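PDB 4TXG: chitinase from Chromobacterium violaceum, which probably binds chitin and hydrolyses its glycosidic bonds as a family 18 glycoside hydrolase. Local coordinates for residues L199-T204 with V298-K303; S711-K716 with K740-Q745; Q587-I592 with S630-T635; E124-T129 with V134-V139. All coordinates share one frame; numbering follows the deposited sequence.

Interaction 1: L199-T204 with V298-K303; sequences LSVNET and VAFLRK
The Glu203 carboxylate, set at the edge of the Phe300 ring, accepts the backbone N of Val201 on OE1 at 2.9 Å, nearly along the C-O axis. This bond stays within its own segment. OE2 lies in the ring plane of Phe300, 3.8 Å from CE2. It also accepts from a water that in turn accepts from Lys303 NZ. That water lies between the two groups, with Glu203 OE2 and Lys303 NZ 5.1 Å apart. A bend at chi2 (-100°) folds the Glu203 side chain back so that the carboxylate can serve both partners. Its plane stands 71° from that of the ring.

The hydrophobic part centres on the same ring. Leu199 CD2 sits over its centre, 3.5 Å above the plane, as a CH-pi contact. Val201 CG2 meets the edge instead, 3.9 Å from Phe300 CE2. Phe300 CG is anti to the backbone N (chi1 -171°), which carries the ring from the helix toward the strand. Ile250 of a barrel strand touches Val201 and Phe300, and Tyr304 meets Phe300 edge-to-face. Ser200 OG accepts from Asn202 N, an ST turn that begins at the end of the short strand 199-200. That strand pairs antiparallel with barrel strand 185-193. Helix 287-304 packs beside strand 199-200, on the outer layer of a family 18 TIM barrel.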
loop_
_atom_site.group_PDB
_atom_site.type_symbol
_atom_site.label_atom_id
_atom_site.label_comp_id
_atom_site.label_asym_id
_atom_site.label_seq_id
_atom_site.Cartn_x
_atom_site.Cartn_y
_atom_site.Cartn_z
ATOM N N LEU A 199 19.199 -0.058 8.128
ATOM C CA LEU A 199 18.742 -0.496 6.818
ATOM C C LEU A 199 19.864 -1.308 6.142
ATOM O O LEU A 199 21.002 -0.856 6.078
ATOM C CB LEU A 199 18.344 0.735 5.991
ATOM C CG LEU A 199 17.596 0.541 4.668
ATOM C CD1 LEU A 199 16.883 1.829 4.305
ATOM C CD2 LEU A 199 18.557 0.132 3.555
ATOM N N SER A 200 19.552 -2.502 5.637
ATOM C CA SER A 200 20.602 -3.355 5.069
ATOM C C SER A 200 20.140 -4.164 3.866
ATOM O O SER A 200 19.010 -4.637 3.833
ATOM C CB SER A 200 21.136 -4.319 6.140
ATOM O OG SER A 200 22.124 -5.198 5.602
ATOM N N VAL A 201 21.029 -4.334 2.891
ATOM C CA VAL A 201 20.822 -5.317 1.831
ATOM C C VAL A 201 22.000 -6.294 1.821
ATOM O O VAL A 201 22.289 -6.912 0.795
ATOM C CB VAL A 201 20.679 -4.656 0.424
ATOM C CG1 VAL A 201 19.353 -3.871 0.308
ATOM C CG2 VAL A 201 21.874 -3.762 0.114
ATOM N N ASN A 202 22.671 -6.432 2.968
ATOM C CA ASN A 202 23.880 -7.251 3.066
ATOM C C ASN A 202 24.899 -6.847 2.011
ATOM O O ASN A 202 25.502 -7.702 1.362
ATOM C CB ASN A 202 23.566 -8.742 2.917
ATOM C CG ASN A 202 23.011 -9.342 4.182
ATOM O OD1 ASN A 202 23.755 -9.640 5.119
ATOM N ND2 ASN A 202 21.704 -9.521 4.220
ATOM N N GLU A 203 25.049 -5.537 1.833
ATOM C CA GLU A 203 25.961 -4.987 0.839
ATOM C C GLU A 203 27.409 -5.469 1.005
ATOM O O GLU A 203 28.171 -5.463 0.042
ATOM C CB GLU A 203 25.907 -3.455 0.880
ATOM C CG GLU A 203 25.965 -2.846 2.286
ATOM C CD GLU A 203 24.586 -2.429 2.835
ATOM O OE1 GLU A 203 23.717 -3.304 3.064
ATOM O OE2 GLU A 203 24.378 -1.211 3.053
ATOM N N THR A 204 27.790 -5.896 2.208
ATOM C CA THR A 204 29.155 -6.355 2.439
ATOM C C THR A 204 29.335 -7.864 2.252
ATOM O O THR A 204 30.454 -8.375 2.339
ATOM C CB THR A 204 29.641 -5.992 3.859
ATOM O OG1 THR A 204 28.853 -6.693 4.828
ATOM C CG2 THR A 204 29.531 -4.494 4.092
ATOM N N VAL A 298 19.363 7.604 5.479
ATOM C CA VAL A 298 20.008 8.760 4.860
ATOM C C VAL A 298 21.349 8.347 4.241
ATOM O O VAL A 298 21.642 8.679 3.091
ATOM C CB VAL A 298 20.224 9.906 5.880
ATOM C CG1 VAL A 298 21.154 10.965 5.315
ATOM C CG2 VAL A 298 18.883 10.527 6.282
ATOM N N ALA A 299 22.152 7.599 4.991
ATOM C CA ALA A 299 23.472 7.207 4.500
ATOM C C ALA A 299 23.354 6.283 3.290
ATOM O O ALA A 299 24.167 6.352 2.361
ATOM C CB ALA A 299 24.271 6.529 5.607
ATOM N N PHE A 300 22.350 5.411 3.320
ATOM C CA PHE A 300 22.119 4.451 2.238
ATOM C C PHE A 300 21.702 5.160 0.953
ATOM O O PHE A 300 22.234 4.879 -0.127
ATOM C CB PHE A 300 21.050 3.444 2.665
ATOM C CG PHE A 300 20.875 2.288 1.724
ATOM C CD1 PHE A 300 19.993 2.361 0.662
ATOM C CD2 PHE A 300 21.572 1.107 1.939
ATOM C CE1 PHE A 300 19.822 1.266 -0.197
ATOM C CE2 PHE A 300 21.404 0.013 1.101
ATOM C CZ PHE A 300 20.526 0.093 0.040
ATOM N N LEU A 301 20.748 6.081 1.066
ATOM C CA LEU A 301 20.325 6.875 -0.092
ATOM C C LEU A 301 21.497 7.634 -0.726
ATOM O O LEU A 301 21.645 7.674 -1.952
ATOM C CB LEU A 301 19.243 7.875 0.314
ATOM C CG LEU A 301 17.933 7.317 0.860
ATOM C CD1 LEU A 301 16.859 8.393 0.905
ATOM C CD2 LEU A 301 17.465 6.120 0.080
ATOM N N ARG A 302 22.321 8.244 0.120
ATOM C CA ARG A 302 23.475 8.994 -0.358
ATOM C C ARG A 302 24.502 8.094 -1.038
ATOM O O ARG A 302 25.126 8.484 -2.024
ATOM C CB ARG A 302 24.129 9.752 0.802
ATOM C CG ARG A 302 23.368 10.995 1.195
ATOM C CD ARG A 302 23.833 11.554 2.525
ATOM N NE ARG A 302 23.348 12.917 2.728
ATOM C CZ ARG A 302 23.415 13.577 3.881
ATOM N NH1 ARG A 302 23.944 13.002 4.955
ATOM N NH2 ARG A 302 22.959 14.823 3.957
ATOM N N LYS A 303 24.674 6.890 -0.508
ATOM C CA LYS A 303 25.711 5.983 -0.994
ATOM C C LYS A 303 25.387 5.383 -2.353
ATOM O O LYS A 303 26.272 5.241 -3.213
ATOM C CB LYS A 303 25.938 4.851 0.011
ATOM C CG LYS A 303 27.047 3.886 -0.381
ATOM C CD LYS A 303 27.310 2.901 0.747
ATOM C CE LYS A 303 28.531 2.036 0.477
ATOM N NZ LYS A 303 28.720 1.063 1.601
HETATM O O HOH W 1 26.226 0.503 3.387
#

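Interaction 2: S711-K716 with K740-Q745; sequences SGFGLK and KLPSWQ. With CS (cesium ion), chain B.
The Phe713 ring is approached obliquely by Pro742 CD and by the carbonyl oxygen of Lys740. Phe713 CE2 lies 4.4 Å from Pro742 CD, so the apolar touch is loose. Pro742 also serves a second flat group. Its CB sits over the centre of the Trp744 ring, 3.4 Å above the plane, within a type I turn from Pro742 to Gln745. The contact joins two loops of the beta-sandwich formed by the Chitinase C region. Each loop passes between the two sheets: one leads from strand 708-709 to strand 716-719, the other from strand 734-740 to strand 752-758.

Phe713 CG is anti to the carbonyl carbon (chi1 -78°), which swings the end of the ring nearer to 740-745 although the CB does not point there. The ring also leans on Leu755 and Val739. Beside this contact the two backbones are linked through water. Phe713 O accepts from two waters. One of them accepts from Lys740 N and the other donates to Lys740 O. The loop of Phe713 is held from within as well, because Asp709 accepts from the backbone N of Ser711, Phe713 and Leu715.

A cesium ion lies near the ring, 4.2 Å from Phe713 CD1. It is bound by Ser711 O at 3.0 Å and by two waters. One water donates to Gly712 O. The other, 2.9 Å from the cesium, donates to Gln745 OE1 at 2.8 Å.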
loop_
_atom_site.group_PDB
_atom_site.type_symbol
_atom_site.label_atom_id
_atom_site.label_comp_id
_atom_site.label_asym_id
_atom_site.label_seq_id
_atom_site.Cartn_x
_atom_site.Cartn_y
_atom_site.Cartn_z
ATOM N N SER A 711 -22.061 10.697 23.447
ATOM C CA SER A 711 -21.971 11.629 24.562
ATOM C C SER A 711 -23.146 12.597 24.598
ATOM O O SER A 711 -23.164 13.528 25.404
ATOM C CB SER A 711 -20.653 12.403 24.492
ATOM O OG SER A 711 -19.544 11.519 24.489
ATOM N N GLY A 712 -24.128 12.368 23.729
ATOM C CA GLY A 712 -25.319 13.197 23.682
ATOM C C GLY A 712 -25.153 14.513 22.939
ATOM O O GLY A 712 -26.003 15.394 23.059
ATOM N N PHE A 713 -24.066 14.640 22.175
ATOM C CA PHE A 713 -23.766 15.852 21.393
ATOM C C PHE A 713 -24.608 15.985 20.110
ATOM O O PHE A 713 -24.762 17.080 19.572
ATOM C CB PHE A 713 -22.283 15.881 20.987
ATOM C CG PHE A 713 -21.337 16.300 22.081
ATOM C CD1 PHE A 713 -21.134 15.493 23.192
ATOM C CD2 PHE A 713 -20.603 17.479 21.967
ATOM C CE1 PHE A 713 -20.249 15.873 24.197
ATOM C CE2 PHE A 713 -19.714 17.868 22.970
ATOM C CZ PHE A 713 -19.539 17.062 24.086
ATOM N N GLY A 714 -25.110 14.869 19.592
ATOM C CA GLY A 714 -25.885 14.907 18.362
ATOM C C GLY A 714 -25.075 14.992 17.073
ATOM O O GLY A 714 -25.573 15.474 16.055
ATOM N N LEU A 715 -23.831 14.523 17.115
ATOM C CA LEU A 715 -22.999 14.408 15.914
ATOM C C LEU A 715 -23.734 13.639 14.823
ATOM O O LEU A 715 -24.324 12.594 15.092
ATOM C CB LEU A 715 -21.676 13.709 16.253
ATOM C CG LEU A 715 -20.640 13.480 15.147
ATOM C CD1 LEU A 715 -19.239 13.534 15.742
ATOM C CD2 LEU A 715 -20.847 12.157 14.424
ATOM N N LYS A 716 -23.708 14.147 13.594
ATOM C CA LYS A 716 -24.377 13.449 12.499
ATOM C C LYS A 716 -23.812 13.823 11.138
ATOM O O LYS A 716 -23.113 14.823 10.990
ATOM C CB LYS A 716 -25.875 13.744 12.522
ATOM C CG LYS A 716 -26.227 15.175 12.164
ATOM C CD LYS A 716 -27.706 15.437 12.413
ATOM C CE LYS A 716 -28.160 16.759 11.815
ATOM N NZ LYS A 716 -27.324 17.907 12.264
ATOM N N LYS A 740 -22.053 20.202 17.048
ATOM C CA LYS A 740 -22.069 21.534 17.635
ATOM C C LYS A 740 -21.814 21.471 19.133
ATOM O O LYS A 740 -22.244 20.526 19.800
ATOM C CB LYS A 740 -23.420 22.218 17.396
ATOM C CG LYS A 740 -23.790 22.402 15.948
ATOM C CD LYS A 740 -25.104 23.153 15.817
ATOM C CE LYS A 740 -25.502 23.289 14.355
ATOM N NZ LYS A 740 -26.788 24.016 14.186
ATOM N N LEU A 741 -21.135 22.482 19.668
ATOM C CA LEU A 741 -21.187 22.689 21.107
ATOM C C LEU A 741 -22.655 22.871 21.473
ATOM O O LEU A 741 -23.396 23.544 20.754
ATOM C CB LEU A 741 -20.367 23.911 21.537
ATOM C CG LEU A 741 -18.838 23.817 21.398
ATOM C CD1 LEU A 741 -18.169 25.141 21.753
ATOM C CD2 LEU A 741 -18.285 22.690 22.278
ATOM N N PRO A 742 -23.100 22.256 22.577
ATOM C CA PRO A 742 -24.473 22.517 23.030
ATOM C C PRO A 742 -24.672 23.990 23.243
ATOM O O PRO A 742 -23.708 24.685 23.569
ATOM C CB PRO A 742 -24.579 21.792 24.372
ATOM C CG PRO A 742 -23.474 20.934 24.445
ATOM C CD PRO A 742 -22.400 21.310 23.448
ATOM N N SER A 743 -25.909 24.446 23.096
ATOM C CA SER A 743 -26.228 25.857 23.214
ATOM C C SER A 743 -25.711 26.446 24.523
ATOM O O SER A 743 -25.349 27.617 24.569
ATOM C CB SER A 743 -27.740 26.066 23.093
ATOM O OG SER A 743 -28.440 25.435 24.159
ATOM N N TRP A 744 -25.651 25.623 25.571
ATOM C CA TRP A 744 -25.281 26.096 26.909
ATOM C C TRP A 744 -23.803 25.926 27.239
ATOM O O TRP A 744 -23.362 26.319 28.324
ATOM C CB TRP A 744 -26.105 25.359 27.981
ATOM C CG TRP A 744 -25.781 23.877 28.034
ATOM C CD1 TRP A 744 -24.748 23.285 28.708
ATOM C CD2 TRP A 744 -26.486 22.818 27.370
ATOM N NE1 TRP A 744 -24.770 21.925 28.508
ATOM C CE2 TRP A 744 -25.828 21.609 27.690
ATOM C CE3 TRP A 744 -27.625 22.770 26.550
ATOM C CZ2 TRP A 744 -26.259 20.367 27.215
ATOM C CZ3 TRP A 744 -28.047 21.530 26.067
ATOM C CH2 TRP A 744 -27.372 20.349 26.415
ATOM N N GLN A 745 -23.040 25.347 26.319
ATOM C CA GLN A 745 -21.675 24.960 26.636
ATOM C C GLN A 745 -20.641 25.642 25.743
ATOM O O GLN A 745 -20.604 25.416 24.536
ATOM C CB GLN A 745 -21.529 23.441 26.535
ATOM C CG GLN A 745 -20.138 22.943 26.931
ATOM C CD GLN A 745 -20.035 21.434 26.920
ATOM O OE1 GLN A 745 -21.040 20.733 26.792
ATOM N NE2 GLN A 745 -18.818 20.924 27.068
HETATM CS CS CS B . -23.803 16.370 26.306
HETATM O O HOH W 2 -26.100 17.636 24.453
HETATM O O HOH W 3 -24.530 18.712 17.348
HETATM O O HOH W 4 -24.629 19.636 20.775
HETATM O O HOH W 5 -22.600 18.566 27.753
#

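Interaction 3: Q587-I592 with S630-T635; sequences QKAAWI and SLLYNT
Helices 582-594 and 627-636 run in the same general direction and come closest at Ala589 and Leu632, whose CA atoms are 6.8 Å apart. This is helix packing on the outside of the family 18 TIM barrel. Helix 582-594 leads into barrel strand 599-603, and helix 627-636 follows later in the chain. The contact is small and apolar.

Ala589 provides the meeting point, with its CB pointing at the other helix. Leu632 CD2 reaches it at 4.3 Å, and Thr635 CG2 reaches it at 4.2 Å. The two partners stand one helical turn apart and both close on the single methyl. Leu632 does not aim its CB straight at Ala589. Only the end of its chain bends nearer. The same leucine also packs on Val600 of the barrel strand and on Ile585, one turn before Ala589, so it links both helices to the barrel wall.

Thr635 shows two different sides. Its methyl is anti to the backbone N and faces Ala589, while the hydroxyl turns back along its own helix (chi1 -57°). Leu631 O thus accepts from both Thr635 N and Thr635 OG1, which come from opposite faces of the carbonyl plane. The hydroxyl bond is the shorter: Thr635 OG1 donates to Leu631 O at 2.7 Å, with the donor tilted 30° from that plane.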
loop_
_atom_site.group_PDB
_atom_site.type_symbol
_atom_site.label_atom_id
_atom_site.label_comp_id
_atom_site.label_asym_id
_atom_site.label_seq_id
_atom_site.Cartn_x
_atom_site.Cartn_y
_atom_site.Cartn_z
ATOM N N GLN A 587 -9.900 -1.765 -17.174
ATOM C CA GLN A 587 -11.009 -1.357 -16.320
ATOM C C GLN A 587 -10.495 -0.590 -15.082
ATOM O O GLN A 587 -11.037 0.449 -14.720
ATOM C CB GLN A 587 -11.849 -2.589 -15.917
ATOM C CG GLN A 587 -13.087 -2.251 -15.086
ATOM C CD GLN A 587 -14.152 -3.346 -15.058
ATOM O OE1 GLN A 587 -13.975 -4.436 -15.607
ATOM N NE2 GLN A 587 -15.277 -3.051 -14.398
ATOM N N LYS A 588 -9.422 -1.072 -14.460
ATOM C CA LYS A 588 -8.850 -0.379 -13.304
ATOM C C LYS A 588 -8.216 0.946 -13.708
ATOM O O LYS A 588 -8.296 1.935 -12.974
ATOM C CB LYS A 588 -7.822 -1.262 -12.603
ATOM C CG LYS A 588 -8.480 -2.429 -11.865
ATOM C CD LYS A 588 -7.450 -3.317 -11.180
ATOM C CE LYS A 588 -8.128 -4.501 -10.492
ATOM N NZ LYS A 588 -7.143 -5.337 -9.724
ATOM N N ALA A 589 -7.600 0.965 -14.888
ATOM C CA ALA A 589 -6.972 2.180 -15.391
ATOM C C ALA A 589 -8.014 3.267 -15.643
ATOM O O ALA A 589 -7.757 4.444 -15.393
ATOM C CB ALA A 589 -6.186 1.889 -16.668
ATOM N N ALA A 590 -9.187 2.881 -16.137
ATOM C CA ALA A 590 -10.252 3.856 -16.347
ATOM C C ALA A 590 -10.673 4.461 -15.014
ATOM O O ALA A 590 -10.900 5.669 -14.910
ATOM C CB ALA A 590 -11.452 3.216 -17.048
ATOM N N TRP A 591 -10.757 3.603 -14.001
ATOM C CA TRP A 591 -11.146 4.002 -12.651
ATOM C C TRP A 591 -10.113 4.953 -12.028
ATOM O O TRP A 591 -10.473 5.914 -11.350
ATOM C CB TRP A 591 -11.347 2.742 -11.799
ATOM C CG TRP A 591 -11.641 2.974 -10.337
ATOM C CD1 TRP A 591 -12.863 3.079 -9.747
ATOM C CD2 TRP A 591 -10.672 3.113 -9.292
ATOM N NE1 TRP A 591 -12.715 3.274 -8.384
ATOM C CE2 TRP A 591 -11.379 3.304 -8.086
ATOM C CE3 TRP A 591 -9.273 3.082 -9.262
ATOM C CZ2 TRP A 591 -10.732 3.475 -6.864
ATOM C CZ3 TRP A 591 -8.631 3.251 -8.046
ATOM C CH2 TRP A 591 -9.362 3.449 -6.865
ATOM N N ILE A 592 -8.833 4.677 -12.270
ATOM C CA ILE A 592 -7.738 5.544 -11.829
ATOM C C ILE A 592 -7.885 6.935 -12.432
ATOM O O ILE A 592 -7.803 7.952 -11.726
ATOM C CB ILE A 592 -6.344 4.958 -12.234
ATOM C CG1 ILE A 592 -6.020 3.701 -11.418
ATOM C CG2 ILE A 592 -5.243 6.004 -12.085
ATOM C CD1 ILE A 592 -5.692 3.975 -9.951
ATOM N N SER A 630 2.788 -1.659 -20.462
ATOM C CA SER A 630 2.630 -0.880 -21.685
ATOM C C SER A 630 1.209 -0.342 -21.817
ATOM O O SER A 630 0.993 0.783 -22.285
ATOM C CB SER A 630 2.990 -1.714 -22.918
ATOM O OG SER A 630 4.381 -2.003 -22.939
ATOM N N LEU A 631 0.239 -1.154 -21.413
ATOM C CA LEU A 631 -1.154 -0.721 -21.432
ATOM C C LEU A 631 -1.360 0.425 -20.453
ATOM O O LEU A 631 -2.004 1.420 -20.788
ATOM C CB LEU A 631 -2.094 -1.881 -21.098
ATOM C CG LEU A 631 -3.585 -1.548 -20.954
ATOM C CD1 LEU A 631 -4.151 -0.932 -22.223
ATOM C CD2 LEU A 631 -4.361 -2.819 -20.574
ATOM N N LEU A 632 -0.814 0.289 -19.246
ATOM C CA LEU A 632 -0.904 1.370 -18.262
ATOM C C LEU A 632 -0.256 2.657 -18.796
ATOM O O LEU A 632 -0.844 3.743 -18.736
ATOM C CB LEU A 632 -0.238 0.957 -16.945
ATOM C CG LEU A 632 -0.967 -0.075 -16.094
ATOM C CD1 LEU A 632 -0.068 -0.548 -14.959
ATOM C CD2 LEU A 632 -2.269 0.498 -15.556
ATOM N N TYR A 633 0.961 2.530 -19.309
ATOM C CA TYR A 633 1.682 3.690 -19.813
ATOM C C TYR A 633 0.986 4.347 -21.005
ATOM O O TYR A 633 0.893 5.576 -21.082
ATOM C CB TYR A 633 3.118 3.318 -20.203
ATOM C CG TYR A 633 3.835 4.502 -20.788
ATOM C CD1 TYR A 633 4.206 5.572 -19.983
ATOM C CD2 TYR A 633 4.089 4.584 -22.152
ATOM C CE1 TYR A 633 4.827 6.681 -20.514
ATOM C CE2 TYR A 633 4.709 5.690 -22.695
ATOM C CZ TYR A 633 5.080 6.733 -21.871
ATOM O OH TYR A 633 5.698 7.841 -22.406
ATOM N N ASN A 634 0.511 3.539 -21.947
ATOM C CA ASN A 634 -0.155 4.089 -23.126
ATOM C C ASN A 634 -1.449 4.807 -22.747
ATOM O O ASN A 634 -1.826 5.800 -23.363
ATOM C CB ASN A 634 -0.441 2.985 -24.147
ATOM C CG ASN A 634 0.819 2.513 -24.858
ATOM O OD1 ASN A 634 1.761 3.288 -25.054
ATOM N ND2 ASN A 634 0.844 1.240 -25.245
ATOM N N THR A 635 -2.117 4.298 -21.722
ATOM C CA THR A 635 -3.334 4.920 -21.223
ATOM C C THR A 635 -3.028 6.239 -20.510
ATOM O O THR A 635 -3.699 7.243 -20.737
ATOM C CB THR A 635 -4.071 3.975 -20.268
ATOM O OG1 THR A 635 -4.362 2.748 -20.953
ATOM C CG2 THR A 635 -5.366 4.606 -19.770
#

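Interaction 4: E124-T129 with V134-V139; sequences EALAQT and VPYCAV
Tyr136 packs on Leu126 and Gln128 inside a loop closed by the Cys121-Cys137 disulfide, just after an inverse gamma turn centred on Pro135. In the turn, Tyr136 N donates to Val134 O. The turn also sets Val134 and Tyr136 side by side, both pointing at 124-129.

Gln128 comes closest to the ring's hydroxyl. Its extended chain runs past the end of the tyrosine ring, and its CG lies 3.1 Å from Tyr136 OH. CB of Gln128 is close to the same oxygen. The amide goes further along: OE1 lies at the edge of the ring, in its plane, 3.7 Å from Tyr136 CE2. Amide and ring planes are 72° apart. Gln128 CG is anti to the backbone N (chi1 -176°), which sends the chain across toward Tyr136. The amide's NE2 makes a weak bond to Thr129 O, within its own segment.

Leu126 CD2 meets the other ortho position to the hydroxyl, 3.8 Å from Tyr136 CE1. Val134 splits its two methyls. CG2 packs 3.9 Å from Gln128 NE2, and the two side chains lie alongside, pointing opposite ways. CG1 lies over one face of the Tyr136 ring, 3.6 Å above the plane and toward the rim.

The loop precedes the first barrel strand, 155-161, and lies against helix 338-360. Val134 and Pro135 touch Asp354 and Ala357 there, and Thr129 OG1 bonds to Asp354. Ala127 pairs by backbone with Lys387, while Tyr363, just beyond that helix, meets Tyr136.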
loop_
_atom_site.group_PDB
_atom_site.type_symbol
_atom_site.label_atom_id
_atom_site.label_comp_id
_atom_site.label_asym_id
_atom_site.label_seq_id
_atom_site.Cartn_x
_atom_site.Cartn_y
_atom_site.Cartn_z
ATOM N N GLU A 124 0.113 18.766 -1.209
ATOM C CA GLU A 124 -1.035 19.044 -0.355
ATOM C C GLU A 124 -1.057 18.155 0.891
ATOM O O GLU A 124 -0.958 16.937 0.788
ATOM C CB GLU A 124 -2.334 18.862 -1.146
ATOM C CG GLU A 124 -3.599 19.019 -0.309
ATOM C CD GLU A 124 -4.862 18.743 -1.113
ATOM O OE1 GLU A 124 -4.801 18.792 -2.358
ATOM O OE2 GLU A 124 -5.912 18.462 -0.503
ATOM N N ALA A 125 -1.175 18.792 2.054
ATOM C CA ALA A 125 -1.322 18.120 3.350
ATOM C C ALA A 125 -0.066 17.387 3.846
ATOM O O ALA A 125 -0.095 16.754 4.905
ATOM C CB ALA A 125 -2.509 17.144 3.308
ATOM N N LEU A 126 1.037 17.471 3.115
ATOM C CA LEU A 126 2.268 16.824 3.590
ATOM C C LEU A 126 2.867 17.592 4.766
ATOM O O LEU A 126 2.967 18.820 4.746
ATOM C CB LEU A 126 3.297 16.702 2.462
ATOM C CG LEU A 126 4.621 15.978 2.779
ATOM C CD1 LEU A 126 4.413 14.489 3.018
ATOM C CD2 LEU A 126 5.626 16.193 1.651
ATOM N N ALA A 127 3.262 16.860 5.803
ATOM C CA ALA A 127 3.857 17.486 6.970
ATOM C C ALA A 127 5.311 17.853 6.696
ATOM O O ALA A 127 6.148 16.976 6.512
ATOM C CB ALA A 127 3.766 16.556 8.168
ATOM N N GLN A 128 5.620 19.143 6.674
ATOM C CA GLN A 128 7.010 19.542 6.478
ATOM C C GLN A 128 7.714 19.753 7.809
ATOM O O GLN A 128 7.115 20.203 8.782
ATOM C CB GLN A 128 7.122 20.817 5.638
ATOM C CG GLN A 128 8.578 21.193 5.341
ATOM C CD GLN A 128 8.761 22.637 4.936
ATOM O OE1 GLN A 128 7.892 23.229 4.293
ATOM N NE2 GLN A 128 9.900 23.218 5.312
ATOM N N THR A 129 8.997 19.415 7.835
ATOM C CA THR A 129 9.853 19.703 8.974
ATOM C C THR A 129 10.044 21.212 9.117
ATOM O O THR A 129 10.700 21.848 8.287
ATOM C CB THR A 129 11.215 19.001 8.820
ATOM O OG1 THR A 129 11.007 17.585 8.710
ATOM C CG2 THR A 129 12.113 19.301 10.014
ATOM N N VAL A 134 13.359 22.557 2.729
ATOM C CA VAL A 134 13.207 21.314 1.982
ATOM C C VAL A 134 13.003 21.627 0.507
ATOM O O VAL A 134 12.098 22.381 0.160
ATOM C CB VAL A 134 12.024 20.509 2.525
ATOM C CG1 VAL A 134 11.881 19.184 1.793
ATOM C CG2 VAL A 134 12.186 20.302 4.028
ATOM N N PRO A 135 13.843 21.047 -0.367
ATOM C CA PRO A 135 13.841 21.398 -1.795
ATOM C C PRO A 135 12.710 20.742 -2.597
ATOM O O PRO A 135 12.974 19.976 -3.519
ATOM C CB PRO A 135 15.209 20.892 -2.276
ATOM C CG PRO A 135 15.495 19.726 -1.384
ATOM C CD PRO A 135 14.937 20.116 -0.028
ATOM N N TYR A 136 11.466 21.072 -2.270
ATOM C CA TYR A 136 10.320 20.439 -2.937
ATOM C C TYR A 136 10.290 20.672 -4.443
ATOM O O TYR A 136 9.812 19.828 -5.190
ATOM C CB TYR A 136 9.005 20.946 -2.353
ATOM C CG TYR A 136 8.739 20.481 -0.949
ATOM C CD1 TYR A 136 8.574 19.125 -0.662
ATOM C CD2 TYR A 136 8.649 21.392 0.090
ATOM C CE1 TYR A 136 8.322 18.701 0.632
ATOM C CE2 TYR A 136 8.411 20.975 1.373
ATOM C CZ TYR A 136 8.243 19.636 1.639
ATOM O OH TYR A 136 7.996 19.247 2.934
ATOM N N CYS A 137 10.783 21.822 -4.885
ATOM C CA CYS A 137 10.639 22.186 -6.288
ATOM C C CYS A 137 11.561 21.367 -7.185
ATOM O O CYS A 137 11.445 21.413 -8.405
ATOM C CB CYS A 137 10.871 23.683 -6.477
ATOM S SG CYS A 137 9.414 24.653 -5.976
ATOM N N ALA A 138 12.442 20.586 -6.573
ATOM C CA ALA A 138 13.283 19.655 -7.322
ATOM C C ALA A 138 12.481 18.468 -7.878
ATOM O O ALA A 138 12.879 17.860 -8.874
ATOM C CB ALA A 138 14.433 19.150 -6.437
ATOM N N VAL A 139 11.356 18.151 -7.238
ATOM C CA VAL A 139 10.573 16.957 -7.571
ATOM C C VAL A 139 9.103 17.311 -7.827
ATOM O O VAL A 139 8.396 16.601 -8.551
ATOM C CB VAL A 139 10.672 15.896 -6.424
ATOM C CG1 VAL A 139 9.624 14.795 -6.551
ATOM C CG2 VAL A 139 12.077 15.284 -6.385
#

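Overall arrangement
Interactions 1, 3 and 4 lie in and around the TIM barrel, whereas interaction 2 is a surface contact in the beta-sandwich, its centre 38 Å or more from the others. Interactions 1 and 4 are the nearest pair, about 10 Å apart at their closest atoms, and both touch helix 338-360. Interaction 3 is buried and purely apolar across its two helices. Interaction 4 is also buried but brings polar tyrosine and glutamine side chains together. Interaction 1 is partly buried and adds a glutamate and a lysine with a water between them. Interaction 2 relies most on water, and a cesium ion bound to one loop reaches the other through a water.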